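PDB 7D1B: leucine aminopeptidase from Fimbriiglobus ruber, which probably acts as a zinc-dependent glutaminyl cyclase of the M28 peptidase family, converting N-terminal glutamine of peptides to pyroglutamate. Local coordinates for residues L231-A236 against D299-D304; A243-S248 against R275-A280; W260-W265 against G327-G332. One frame throughout, in Å; residues are numbered along the deposited sequence.

Interaction 1. Residues L231-A236 against D299-D304; sequences LLDLFA and DVIDFD
With CG turned opposite the backbone N in both Leu231 (chi1 172°) and Asp299 (chi1 -162°), these two side chains run alongside each other in the same direction, and Leu231 CD2 rests 3.5 Å from Asp299 OD1. That oxygen also lies 3.7 Å from Asp233 CB. The carboxylates of Asp233 and Asp299 do not touch, but both come close to Asp285, a cluster of acids consistent with the carboxylic-acid hydrogen-bond network of M28 glutaminyl cyclases. Next to this cluster strands 225-232 and 297-300 pair in parallel, the second forming one edge of the mixed sheet in the M28 alpha/beta fold. Val300 brackets Leu232: its N gives to Leu231 O at 2.8 Å and its O takes Asp233 N at 3.0 Å. As the strands run out the chains stay joined, Asp302 N reaching Leu234 O at 2.9 Å. Ile301 CA brings a C-H to Asp233 O, 3.0 Å away. Leu234 then lies beside Ile301 and sets CD1 against the edge of the Phe303 ring, 3.8 Å from Phe303 CD1, while its side chain comes within about 5 Å of the zinc ion.

Interaction 2. Residues A243-S248 against R275-A280; sequences AMEGYS and RGFDRA
Met244 O is held by two donors from the 275-280 segment. Gly276 N reaches it at 2.8 Å, whereas Arg275 NH1 lies in the carbonyl plane on a lone pair of Met244 O, with a longer bond of 3.3 Å between Arg275 NH1 and Met244 O. The bend of the arginine at chi2 (76°) folds its guanidinium back over the 243-248 chain, where one face lies against Gly246 and Arg275 NH2 stands 3.4 Å from Gly246 CA; a side chain on that glycine would run into the guanidinium. Phe277 packs beside the strand end, with CE1 3.8 Å from Ala243 CB, and the edge of the same ring meets Glu245, with Phe277 CE2 3.9 Å from Glu245 CB.

The next shell fixes these groups. Arg275 has further partners in Thr281 O, reached by NH1, and in Asp282, which forms a salt bridge with NH2. Glu245 is curled by its first torsion (chi1 70°) and a second bend at chi2 toward the start of helix 246-251. There its OE1 accepts Ser248 N at 2.8 Å and Ser248 OG at 2.7 Å, and its OE2 accepts Tyr247 N at 2.9 Å. His287 and Val283 N also bond to this carboxylate, so it ties the helix to the chain that follows Ala280. Replacing Glu245 with an alanine would probably leave the amides of Tyr247 and Ser248 without their acceptor and the hydroxyl of Ser248 with one partner fewer. The whole is a short parallel bridge between Met244 and Arg275 that passes straight into a helix, with Glu245 in the N-cap position and its side chain capping the first turn.

Interaction 3. Residues W260-W265 against G327-G332; sequences WRVAGW and GNVLLG
Two helices of the M28 alpha/beta fold, 253-266 and 320-336, pack against each other here, well away from the zinc site. Their short axis segments pass 8.8 Å apart at 121°, so the helices cross steeply and meet over a small apolar patch rather than along their lengths. Ala263 and Val329 mark the crossing, with 5.5 Å between Ala263 CA and Val329 CA.

Val262 aims its side chain at the partner helix. Placing CG1 opposite the backbone N (chi1 170°) carries this methyl to the backbone of the other helix, where it sits 3.6 Å from Val329 O and 3.9 Å from Gly332 CA. The glycine makes room for it: a CB at Gly332 would point toward the valine and clash with CG1. Val329 answers through its other branch, laying CG2 against Ala263, whose small side chain lets the two helices come close. Between the valines, the methyls Val262 CG1 and Val329 CG1 are farther apart, at 4.3 Å.

The contact is van der Waals packing of aliphatic groups, with one methyl resting on a backbone carbonyl, and no hydrogen bond links the segments. Phe271, in strand 271-272, touches both Ala263 and Val329 and so closes over part of the patch. From the same turn of helix 320-336, Leu330 lies against strand 225-232 of the central sheet, so one helix is packed between the sheet and helix 253-266. At the alanine, Val329 CG2 spans backbone and side chain together, 3.7 Å from Ala263 CA and 3.9 Å from Ala263 CB.

Interaction 1 lies closest to the metal: Asp233 comes within about 4 Å, side chain to side chain, of the zinc ligand Asp155, while Glu188 and His309 complete the protein's share of the site. Interaction 2 is centred about 10 Å from interaction 1 and joined to it by polar bonds, Arg279 NH2 to Phe303 O at 2.7 Å and Asp278 N to Asp304 OD2 at 2.9 Å; Ser248 OG adds a bond from Asp299 N. Interaction 3 meets interaction 1 where Leu330 CD1 packs 4.1 Å from Leu232 CD1. It also reaches interaction 2, with Trp260 CD1 3.5 Å from Met244 CE, although their centres are about 19 Å apart.

Interaction 1. Residues L231-A236 against D299-D304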
loop_
_atom_site.group_PDB
_atom_site.type_symbol
_atom_site.label_atom_id
_atom_site.label_comp_id
_atom_site.label_asym_id
_atom_site.label_seq_id
_atom_site.Cartn_x
_atom_site.Cartn_y
_atom_site.Cartn_z
ATOM N N LEU A 231 0.348 -0.653 5.640
ATOM C CA LEU A 231 -0.298 -0.160 4.435
ATOM C C LEU A 231 0.330 1.172 4.056
ATOM O O LEU A 231 0.502 2.049 4.905
ATOM C CB LEU A 231 -1.792 0.026 4.710
ATOM C CG LEU A 231 -2.567 0.713 3.592
ATOM C CD1 LEU A 231 -2.616 -0.157 2.329
ATOM C CD2 LEU A 231 -3.977 1.045 4.051
ATOM N N LEU A 232 0.687 1.304 2.793
ATOM C CA LEU A 232 1.238 2.548 2.257
ATOM C C LEU A 232 0.139 3.252 1.475
ATOM O O LEU A 232 -0.391 2.673 0.528
ATOM C CB LEU A 232 2.358 2.199 1.288
ATOM C CG LEU A 232 3.541 1.447 1.901
ATOM C CD1 LEU A 232 4.465 0.962 0.780
ATOM C CD2 LEU A 232 4.273 2.317 2.924
ATOM N N ASP A 233 -0.184 4.496 1.832
ATOM C CA ASP A 233 -1.212 5.219 1.085
ATOM C C ASP A 233 -0.957 6.724 1.208
ATOM O O ASP A 233 -0.803 7.218 2.328
ATOM C CB ASP A 233 -2.585 4.896 1.694
ATOM C CG ASP A 233 -3.746 5.189 0.740
ATOM O OD1 ASP A 233 -3.511 5.595 -0.432
ATOM O OD2 ASP A 233 -4.933 5.012 1.140
ATOM N N LEU A 234 -0.908 7.456 0.098
ATOM C CA LEU A 234 -0.751 8.911 0.139
ATOM C C LEU A 234 0.466 9.308 0.974
ATOM O O LEU A 234 0.377 10.140 1.885
ATOM C CB LEU A 234 -2.009 9.624 0.638
ATOM C CG LEU A 234 -3.342 9.198 0.053
ATOM C CD1 LEU A 234 -4.453 9.968 0.751
ATOM C CD2 LEU A 234 -3.403 9.429 -1.423
ATOM N N PHE A 235 1.624 8.728 0.636
ATOM C CA PHE A 235 2.787 8.790 1.513
ATOM C C PHE A 235 4.031 9.333 0.841
ATOM O O PHE A 235 5.035 9.506 1.532
ATOM C CB PHE A 235 3.134 7.381 2.046
ATOM C CG PHE A 235 3.698 6.484 0.993
ATOM C CD1 PHE A 235 2.865 5.748 0.169
ATOM C CD2 PHE A 235 5.073 6.389 0.795
ATOM C CE1 PHE A 235 3.376 4.974 -0.864
ATOM C CE2 PHE A 235 5.594 5.608 -0.232
ATOM C CZ PHE A 235 4.740 4.889 -1.052
ATOM N N ALA A 236 4.021 9.557 -0.475
ATOM C CA ALA A 236 5.254 9.701 -1.230
ATOM C C ALA A 236 5.514 11.119 -1.705
ATOM O O ALA A 236 6.498 11.345 -2.416
ATOM C CB ALA A 236 5.259 8.732 -2.414
ATOM N N ASP A 299 -1.619 2.253 8.924
ATOM C CA ASP A 299 -1.693 3.033 7.692
ATOM C C ASP A 299 -0.635 4.128 7.749
ATOM O O ASP A 299 -0.680 4.995 8.628
ATOM C CB ASP A 299 -3.095 3.628 7.557
ATOM C CG ASP A 299 -3.425 4.089 6.154
ATOM O OD1 ASP A 299 -2.575 4.018 5.238
ATOM O OD2 ASP A 299 -4.606 4.513 5.984
ATOM N N VAL A 300 0.326 4.056 6.843
ATOM C CA VAL A 300 1.371 5.060 6.682
ATOM C C VAL A 300 0.848 5.992 5.592
ATOM O O VAL A 300 0.840 5.641 4.403
ATOM C CB VAL A 300 2.710 4.400 6.334
ATOM C CG1 VAL A 300 3.735 5.460 5.928
ATOM C CG2 VAL A 300 3.199 3.615 7.539
ATOM N N ILE A 301 0.371 7.170 6.019
ATOM C CA ILE A 301 -0.479 8.022 5.197
ATOM C C ILE A 301 -0.309 9.464 5.644
ATOM O O ILE A 301 -0.153 9.750 6.834
ATOM C CB ILE A 301 -1.960 7.567 5.317
ATOM C CG1 ILE A 301 -2.906 8.427 4.461
ATOM C CG2 ILE A 301 -2.428 7.531 6.785
ATOM C CD1 ILE A 301 -4.293 7.816 4.291
ATOM N N ASP A 302 -0.403 10.389 4.684
ATOM C CA ASP A 302 -0.649 11.796 4.982
ATOM C C ASP A 302 -1.970 12.140 4.303
ATOM O O ASP A 302 -2.010 12.426 3.100
ATOM C CB ASP A 302 0.476 12.693 4.482
ATOM C CG ASP A 302 0.198 14.163 4.699
ATOM O OD1 ASP A 302 -0.865 14.513 5.281
ATOM O OD2 ASP A 302 1.081 14.967 4.289
ATOM N N PHE A 303 -3.055 12.125 5.083
ATOM C CA PHE A 303 -4.362 12.299 4.475
ATOM C C PHE A 303 -4.613 13.739 4.067
ATOM O O PHE A 303 -5.642 14.009 3.447
ATOM C CB PHE A 303 -5.435 11.768 5.442
ATOM C CG PHE A 303 -6.787 11.475 4.803
ATOM C CD1 PHE A 303 -6.924 11.039 3.480
ATOM C CD2 PHE A 303 -7.936 11.643 5.558
ATOM C CE1 PHE A 303 -8.187 10.769 2.941
ATOM C CE2 PHE A 303 -9.194 11.377 5.017
ATOM C CZ PHE A 303 -9.313 10.938 3.715
ATOM N N ASP A 304 -3.701 14.661 4.382
ATOM C CA ASP A 304 -3.803 16.031 3.901
ATOM C C ASP A 304 -3.109 16.258 2.562
ATOM O O ASP A 304 -3.021 17.404 2.108
ATOM C CB ASP A 304 -3.303 17.008 4.966
ATOM C CG ASP A 304 -4.172 17.007 6.199
ATOM O OD1 ASP A 304 -5.415 16.909 6.056
ATOM O OD2 ASP A 304 -3.614 17.082 7.314
#

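Interaction 2. Residues A243-S248 against R275-A280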
loop_
_atom_site.group_PDB
_atom_site.type_symbol
_atom_site.label_atom_id
_atom_site.label_comp_id
_atom_site.label_asym_id
_atom_site.label_seq_id
_atom_site.Cartn_x
_atom_site.Cartn_y
_atom_site.Cartn_z
ATOM N N ALA A 243 1.469 11.141 9.975
ATOM C CA ALA A 243 1.020 11.224 11.353
ATOM C C ALA A 243 0.263 9.958 11.743
ATOM O O ALA A 243 0.110 9.022 10.958
ATOM C CB ALA A 243 0.200 12.506 11.569
ATOM N N MET A 244 -0.206 9.928 12.984
ATOM C CA MET A 244 -0.777 8.724 13.568
ATOM C C MET A 244 -2.299 8.805 13.523
ATOM O O MET A 244 -2.904 9.685 14.139
ATOM C CB MET A 244 -0.280 8.593 15.001
ATOM C CG MET A 244 1.227 8.450 15.055
ATOM S SD MET A 244 1.820 8.533 16.747
ATOM C CE MET A 244 3.494 7.920 16.538
ATOM N N GLU A 245 -2.927 7.898 12.787
ATOM C CA GLU A 245 -4.390 7.925 12.787
ATOM C C GLU A 245 -4.955 6.834 13.666
ATOM O O GLU A 245 -4.256 5.898 14.058
ATOM C CB GLU A 245 -5.095 8.003 11.425
ATOM C CG GLU A 245 -5.020 6.764 10.525
ATOM C CD GLU A 245 -5.937 5.609 10.951
ATOM O OE1 GLU A 245 -5.429 4.476 11.019
ATOM O OE2 GLU A 245 -7.135 5.829 11.250
ATOM N N GLY A 246 -6.224 7.019 14.023
ATOM C CA GLY A 246 -6.767 6.322 15.166
ATOM C C GLY A 246 -6.899 4.826 14.987
ATOM O O GLY A 246 -6.687 4.071 15.937
ATOM N N TYR A 247 -7.312 4.362 13.800
ATOM C CA TYR A 247 -7.465 2.915 13.678
ATOM C C TYR A 247 -6.121 2.214 13.823
ATOM O O TYR A 247 -6.036 1.136 14.427
ATOM C CB TYR A 247 -8.144 2.546 12.367
ATOM C CG TYR A 247 -9.583 2.976 12.315
ATOM C CD1 TYR A 247 -10.549 2.336 13.078
ATOM C CD2 TYR A 247 -9.977 4.012 11.489
ATOM C CE1 TYR A 247 -11.889 2.727 13.016
ATOM C CE2 TYR A 247 -11.307 4.411 11.415
ATOM C CZ TYR A 247 -12.249 3.772 12.192
ATOM O OH TYR A 247 -13.566 4.167 12.129
ATOM N N SER A 248 -5.061 2.832 13.294
ATOM C CA SER A 248 -3.706 2.297 13.418
ATOM C C SER A 248 -3.252 2.304 14.866
ATOM O O SER A 248 -2.696 1.316 15.361
ATOM C CB SER A 248 -2.758 3.174 12.609
ATOM O OG SER A 248 -3.084 3.146 11.229
ATOM N N ARG A 275 -1.082 13.329 16.280
ATOM C CA ARG A 275 -2.339 12.623 16.059
ATOM C C ARG A 275 -3.124 13.254 14.916
ATOM O O ARG A 275 -3.469 14.433 14.972
ATOM C CB ARG A 275 -3.174 12.744 17.336
ATOM C CG ARG A 275 -4.494 12.085 17.271
ATOM C CD ARG A 275 -4.321 10.605 17.401
ATOM N NE ARG A 275 -5.634 10.002 17.508
ATOM C CZ ARG A 275 -6.421 9.761 16.471
ATOM N NH1 ARG A 275 -5.988 10.041 15.239
ATOM N NH2 ARG A 275 -7.646 9.257 16.665
ATOM N N GLY A 276 -3.473 12.454 13.919
ATOM C CA GLY A 276 -4.501 12.853 12.972
ATOM C C GLY A 276 -4.051 13.829 11.896
ATOM O O GLY A 276 -2.886 14.211 11.785
ATOM N N PHE A 277 -5.048 14.251 11.106
ATOM C CA PHE A 277 -4.892 15.092 9.922
ATOM C C PHE A 277 -5.985 16.145 9.935
ATOM O O PHE A 277 -7.003 15.996 10.616
ATOM C CB PHE A 277 -5.011 14.247 8.648
ATOM C CG PHE A 277 -4.062 13.081 8.652
ATOM C CD1 PHE A 277 -2.720 13.268 8.335
ATOM C CD2 PHE A 277 -4.475 11.822 9.067
ATOM C CE1 PHE A 277 -1.825 12.229 8.410
ATOM C CE2 PHE A 277 -3.576 10.770 9.115
ATOM C CZ PHE A 277 -2.247 10.983 8.796
ATOM N N ASP A 278 -5.781 17.219 9.168
ATOM C CA ASP A 278 -6.863 18.192 9.021
ATOM C C ASP A 278 -8.098 17.547 8.407
ATOM O O ASP A 278 -9.230 17.866 8.792
ATOM C CB ASP A 278 -6.415 19.365 8.153
ATOM C CG ASP A 278 -5.406 20.255 8.841
ATOM O OD1 ASP A 278 -5.289 20.185 10.083
ATOM O OD2 ASP A 278 -4.752 21.049 8.132
ATOM N N ARG A 279 -7.901 16.648 7.439
ATOM C CA ARG A 279 -9.033 16.076 6.716
ATOM C C ARG A 279 -9.813 15.093 7.584
ATOM O O ARG A 279 -11.030 14.951 7.413
ATOM C CB ARG A 279 -8.507 15.432 5.433
ATOM C CG ARG A 279 -9.467 15.225 4.279
ATOM C CD ARG A 279 -8.656 14.869 3.005
ATOM N NE ARG A 279 -8.575 15.966 2.040
ATOM C CZ ARG A 279 -7.522 16.252 1.272
ATOM N NH1 ARG A 279 -7.607 17.256 0.409
ATOM N NH2 ARG A 279 -6.387 15.574 1.361
ATOM N N ALA A 280 -9.147 14.436 8.532
ATOM C CA ALA A 280 -9.787 13.433 9.376
ATOM C C ALA A 280 -8.800 12.980 10.436
ATOM O O ALA A 280 -7.590 12.944 10.207
ATOM C CB ALA A 280 -10.227 12.207 8.563
#

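Interaction 3. Residues W260-W265 against G327-G332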
loop_
_atom_site.group_PDB
_atom_site.type_symbol
_atom_site.label_atom_id
_atom_site.label_comp_id
_atom_site.label_asym_id
_atom_site.label_seq_id
_atom_site.Cartn_x
_atom_site.Cartn_y
_atom_site.Cartn_z
ATOM N N TRP A 260 7.825 4.079 14.041
ATOM C CA TRP A 260 8.268 5.440 14.306
ATOM C C TRP A 260 9.633 5.459 14.997
ATOM O O TRP A 260 10.427 6.380 14.770
ATOM C CB TRP A 260 7.203 6.220 15.094
ATOM C CG TRP A 260 6.196 6.965 14.235
ATOM C CD1 TRP A 260 6.072 8.325 14.153
ATOM C CD2 TRP A 260 5.180 6.418 13.362
ATOM N NE1 TRP A 260 5.057 8.660 13.284
ATOM C CE2 TRP A 260 4.493 7.514 12.789
ATOM C CE3 TRP A 260 4.768 5.119 13.030
ATOM C CZ2 TRP A 260 3.428 7.351 11.893
ATOM C CZ3 TRP A 260 3.721 4.964 12.127
ATOM C CH2 TRP A 260 3.059 6.074 11.568
ATOM N N ARG A 261 9.959 4.429 15.795
ATOM C CA ARG A 261 11.302 4.317 16.355
ATOM C C ARG A 261 12.326 4.142 15.239
ATOM O O ARG A 261 13.363 4.827 15.206
ATOM C CB ARG A 261 11.339 3.144 17.348
ATOM C CG ARG A 261 12.649 3.017 18.111
ATOM C CD ARG A 261 12.646 1.825 19.059
ATOM N NE ARG A 261 11.561 1.970 20.038
ATOM C CZ ARG A 261 10.544 1.118 20.212
ATOM N NH1 ARG A 261 10.485 -0.023 19.541
ATOM N NH2 ARG A 261 9.584 1.423 21.081
ATOM N N VAL A 262 12.059 3.220 14.311
ATOM C CA VAL A 262 12.961 3.052 13.169
ATOM C C VAL A 262 13.092 4.353 12.383
ATOM O O VAL A 262 14.194 4.735 11.980
ATOM C CB VAL A 262 12.506 1.878 12.283
ATOM C CG1 VAL A 262 13.275 1.847 10.976
ATOM C CG2 VAL A 262 12.678 0.559 13.020
ATOM N N ALA A 263 11.968 5.056 12.144
ATOM C CA ALA A 263 12.031 6.318 11.414
ATOM C C ALA A 263 12.958 7.308 12.103
ATOM O O ALA A 263 13.679 8.063 11.436
ATOM C CB ALA A 263 10.636 6.912 11.257
ATOM N N GLY A 264 12.929 7.344 13.440
ATOM C CA GLY A 264 13.833 8.240 14.154
ATOM C C GLY A 264 15.284 7.879 13.916
ATOM O O GLY A 264 16.137 8.750 13.713
ATOM N N TRP A 265 15.577 6.579 13.910
ATOM C CA TRP A 265 16.945 6.120 13.687
ATOM C C TRP A 265 17.421 6.312 12.252
ATOM O O TRP A 265 18.603 6.550 12.033
ATOM C CB TRP A 265 17.024 4.664 14.096
ATOM C CG TRP A 265 16.998 4.458 15.585
ATOM C CD1 TRP A 265 17.443 5.329 16.548
ATOM C CD2 TRP A 265 16.537 3.298 16.277
ATOM N NE1 TRP A 265 17.290 4.772 17.797
ATOM C CE2 TRP A 265 16.743 3.522 17.659
ATOM C CE3 TRP A 265 15.958 2.096 15.870
ATOM C CZ2 TRP A 265 16.424 2.565 18.627
ATOM C CZ3 TRP A 265 15.647 1.139 16.835
ATOM C CH2 TRP A 265 15.881 1.386 18.200
ATOM N N GLY A 327 10.866 3.477 2.358
ATOM C CA GLY A 327 11.420 2.158 2.107
ATOM C C GLY A 327 12.405 1.714 3.166
ATOM O O GLY A 327 12.382 0.563 3.615
ATOM N N ASN A 328 13.277 2.623 3.604
ATOM C CA ASN A 328 14.238 2.266 4.636
ATOM C C ASN A 328 13.558 2.018 5.965
ATOM O O ASN A 328 13.998 1.148 6.715
ATOM C CB ASN A 328 15.312 3.325 4.723
ATOM C CG ASN A 328 16.414 3.086 3.706
ATOM O OD1 ASN A 328 16.851 1.940 3.497
ATOM N ND2 ASN A 328 16.918 4.145 3.129
ATOM N N VAL A 329 12.481 2.745 6.274
ATOM C CA VAL A 329 11.744 2.451 7.502
ATOM C C VAL A 329 11.138 1.059 7.441
ATOM O O VAL A 329 11.224 0.287 8.401
ATOM C CB VAL A 329 10.697 3.547 7.774
ATOM C CG1 VAL A 329 9.778 3.143 8.923
ATOM C CG2 VAL A 329 11.407 4.856 8.071
ATOM N N LEU A 330 10.529 0.709 6.305
ATOM C CA LEU A 330 9.963 -0.639 6.165
ATOM C C LEU A 330 11.040 -1.705 6.306
ATOM O O LEU A 330 10.839 -2.712 6.998
ATOM C CB LEU A 330 9.290 -0.785 4.805
ATOM C CG LEU A 330 8.038 0.054 4.585
ATOM C CD1 LEU A 330 7.642 0.008 3.119
ATOM C CD2 LEU A 330 6.905 -0.462 5.466
ATOM N N LEU A 331 12.198 -1.507 5.654
ATOM C CA LEU A 331 13.250 -2.518 5.750
ATOM C C LEU A 331 13.808 -2.603 7.167
ATOM O O LEU A 331 14.160 -3.698 7.635
ATOM C CB LEU A 331 14.362 -2.230 4.747
ATOM C CG LEU A 331 13.968 -2.408 3.284
ATOM C CD1 LEU A 331 15.150 -2.058 2.400
ATOM C CD2 LEU A 331 13.476 -3.832 3.020
ATOM N N GLY A 332 13.880 -1.473 7.881
ATOM C CA GLY A 332 14.347 -1.539 9.261
ATOM C C GLY A 332 13.374 -2.286 10.149
ATOM O O GLY A 332 13.773 -3.124 10.963
#